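Toxin PAU_02230 (Photorhabdus asymbiotica subsp. asymbiotica ATCC 43949, PDB 6HV6) is a bacterial protein toxin known as PaTox, its modelled part combining an antiparallel beta sheet with surrounding helices. Local coordinates at residues L240-L243 against H244-N248. The protein carries 1 engineered substitution. Residues are numbered along the deposited sequence; the frame is centred on the assembly and turned at random.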
ATOM      1  N   LEU A 240       0.549  12.434   6.647  1.00 31.36           N
ATOM      2  CA  LEU A 240      -0.398  11.766   5.757  1.00 28.13           C
ATOM      3  C   LEU A 240      -1.727  11.534   6.462  1.00 34.02           C
ATOM      4  O   LEU A 240      -2.797  11.810   5.902  1.00 33.80           O
ATOM      5  CB  LEU A 240       0.191  10.442   5.253  1.00 26.27           C
ATOM      6  CG  LEU A 240       1.325  10.521   4.222  1.00 27.86           C
ATOM      7  CD1 LEU A 240       1.929   9.138   3.997  1.00 26.74           C
ATOM      8  CD2 LEU A 240       0.830  11.085   2.902  1.00 26.20           C
ATOM      9  N   LYS A 241      -1.682  11.034   7.703  1.00 29.75           N
ATOM     10  CA  LYS A 241      -2.922  10.827   8.447  1.00 33.67           C
ATOM     11  C   LYS A 241      -3.674  12.134   8.626  1.00 36.62           C
ATOM     12  O   LYS A 241      -4.906  12.163   8.556  1.00 41.16           O
ATOM     13  CB  LYS A 241      -2.645  10.181   9.805  1.00 38.10           C
ATOM     14  CG  LYS A 241      -2.444   8.676   9.735  1.00 40.60           C
ATOM     15  CD  LYS A 241      -2.596   8.028  11.098  1.00 51.37           C
ATOM     16  CE  LYS A 241      -1.563   8.573  12.071  1.00 56.81           C
ATOM     17  NZ  LYS A 241      -1.509   7.838  13.377  1.00 60.72           N
ATOM     18  N   GLU A 242      -2.951  13.230   8.838  1.00 35.13           N
ATOM     19  CA  GLU A 242      -3.614  14.507   9.054  1.00 36.43           C
ATOM     20  C   GLU A 242      -4.169  15.066   7.752  1.00 36.97           C
ATOM     21  O   GLU A 242      -5.290  15.589   7.723  1.00 40.07           O
ATOM     22  CB  GLU A 242      -2.641  15.497   9.694  1.00 41.97           C
ATOM     23  CG  GLU A 242      -3.254  16.857   9.972  1.00 52.83           C
ATOM     24  CD  GLU A 242      -4.327  16.815  11.045  1.00 60.49           C
ATOM     25  OE1 GLU A 242      -4.410  15.796  11.768  1.00 61.39           O
ATOM     26  OE2 GLU A 242      -5.081  17.809  11.163  1.00 61.01           O
ATOM     27  N   LEU A 243      -3.392  14.983   6.670  1.00 32.59           N
ATOM     28  CA  LEU A 243      -3.894  15.398   5.364  1.00 33.99           C
ATOM     29  C   LEU A 243      -5.116  14.575   4.967  1.00 35.59           C
ATOM     30  O   LEU A 243      -6.034  15.086   4.306  1.00 37.44           O
ATOM     31  CB  LEU A 243      -2.775  15.266   4.326  1.00 32.86           C
ATOM     32  CG  LEU A 243      -3.048  15.655   2.872  1.00 30.13           C
ATOM     33  CD1 LEU A 243      -3.607  17.086   2.754  1.00 29.78           C
ATOM     34  CD2 LEU A 243      -1.770  15.515   2.080  1.00 27.61           C
ATOM     35  N   HIS A 244      -5.160  13.313   5.403  1.00 32.08           N
ATOM     36  CA  HIS A 244      -6.290  12.436   5.093  1.00 31.51           C
ATOM     37  C   HIS A 244      -7.601  12.969   5.670  1.00 39.49           C
ATOM     38  O   HIS A 244      -8.667  12.807   5.062  1.00 43.02           O
ATOM     39  CB  HIS A 244      -6.003  11.036   5.633  1.00 32.35           C
ATOM     40  CG  HIS A 244      -6.750   9.947   4.929  1.00 40.76           C
ATOM     41  ND1 HIS A 244      -6.244   8.672   4.795  1.00 39.86           N
ATOM     42  CD2 HIS A 244      -7.969   9.933   4.337  1.00 43.36           C
ATOM     43  CE1 HIS A 244      -7.112   7.923   4.138  1.00 39.93           C
ATOM     44  NE2 HIS A 244      -8.165   8.665   3.845  1.00 45.40           N
ATOM     45  N   ALA A 245      -7.552  13.599   6.838  1.00 47.25           N
ATOM     46  CA  ALA A 245      -8.763  13.805   7.622  1.00 59.20           C
ATOM     47  C   ALA A 245      -9.357  15.195   7.422  1.00 68.71           C
ATOM     48  O   ALA A 245      -8.786  16.060   6.755  1.00 70.65           O
ATOM     49  CB  ALA A 245      -8.478  13.566   9.109  1.00 62.62           C
ATOM     50  N   ASN A 246     -10.550  15.381   8.005  1.00 77.96           N
ATOM     51  CA  ASN A 246     -11.206  16.686   8.155  1.00 80.56           C
ATOM     52  C   ASN A 246     -11.409  17.405   6.826  1.00 72.39           C
ATOM     53  O   ASN A 246     -11.490  18.635   6.783  1.00 74.55           O
ATOM     54  CB  ASN A 246     -10.432  17.586   9.122  1.00 84.09           C
ATOM     55  CG  ASN A 246     -10.388  17.031  10.530  1.00 85.77           C
ATOM     56  OD1 ASN A 246     -11.306  16.332  10.959  1.00 92.56           O
ATOM     57  ND2 ASN A 246      -9.317  17.341  11.257  1.00 79.67           N
ATOM     58  N   GLY A 247     -11.489  16.661   5.730  1.00 65.46           N
ATOM     59  CA  GLY A 247     -11.529  17.303   4.432  1.00 60.43           C
ATOM     60  C   GLY A 247     -10.334  18.179   4.135  1.00 65.30           C
ATOM     61  O   GLY A 247     -10.400  18.998   3.213  1.00 68.72           O
ATOM     62  N   ASN A 248      -9.245  18.051   4.912  1.00 56.78           N
ATOM     63  CA  ASN A 248      -7.994  18.724   4.567  1.00 47.34           C
ATOM     64  C   ASN A 248      -7.616  18.445   3.125  1.00 47.02           C
ATOM     65  O   ASN A 248      -7.212  19.354   2.393  1.00 47.20           O
ATOM     66  CB  ASN A 248      -6.856  18.272   5.486  1.00 46.78           C
ATOM     67  CG  ASN A 248      -6.781  19.068   6.765  1.00 48.85           C
ATOM     68  OD1 ASN A 248      -7.205  20.219   6.816  1.00 54.37           O
ATOM     69  ND2 ASN A 248      -6.232  18.458   7.808  1.00 43.89           N
TER
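L240 O accepts the backbone N-H of H244 at 2.8 Å, an i to i+4 bond of the kind that builds an alpha helix, and the residues that follow illustrate how a side-chain amide, that of N248, can fold back onto a backbone carbonyl in the last turn of helix 235-244. K241 O lies 3.3 Å from CB of H244, whose ring is hydrogen-bonded through ND1 to E198 OE1; NE2 makes a weak hydrogen bond to a bound EPE, probably from the crystallisation liquor. At E242 the pattern changes: its carbonyl O accepts from A245 N at 3.1 Å, an i to i+3 bond, and from N248 ND2 at 3.0 Å. The two donors come from opposite faces of the carbonyl plane; the bond from the N248 side chain is nearly straight (175°), with E242 O lying in the plane of that amide. The bend of E242 at chi2 (67°) sets OE2 beside the same ND2, 3.6 Å away. A type I' turn from A245 to N248, with positive phi at both N246 and G247 and closed by the hydrogen bond from N248 N to A245 O (2.8 Å), brings N248 back beside E242. L240, L243 and H244 pack on P201 of helix 199-211, while E242 and L243 meet I356 in a loop beyond strand 342-346.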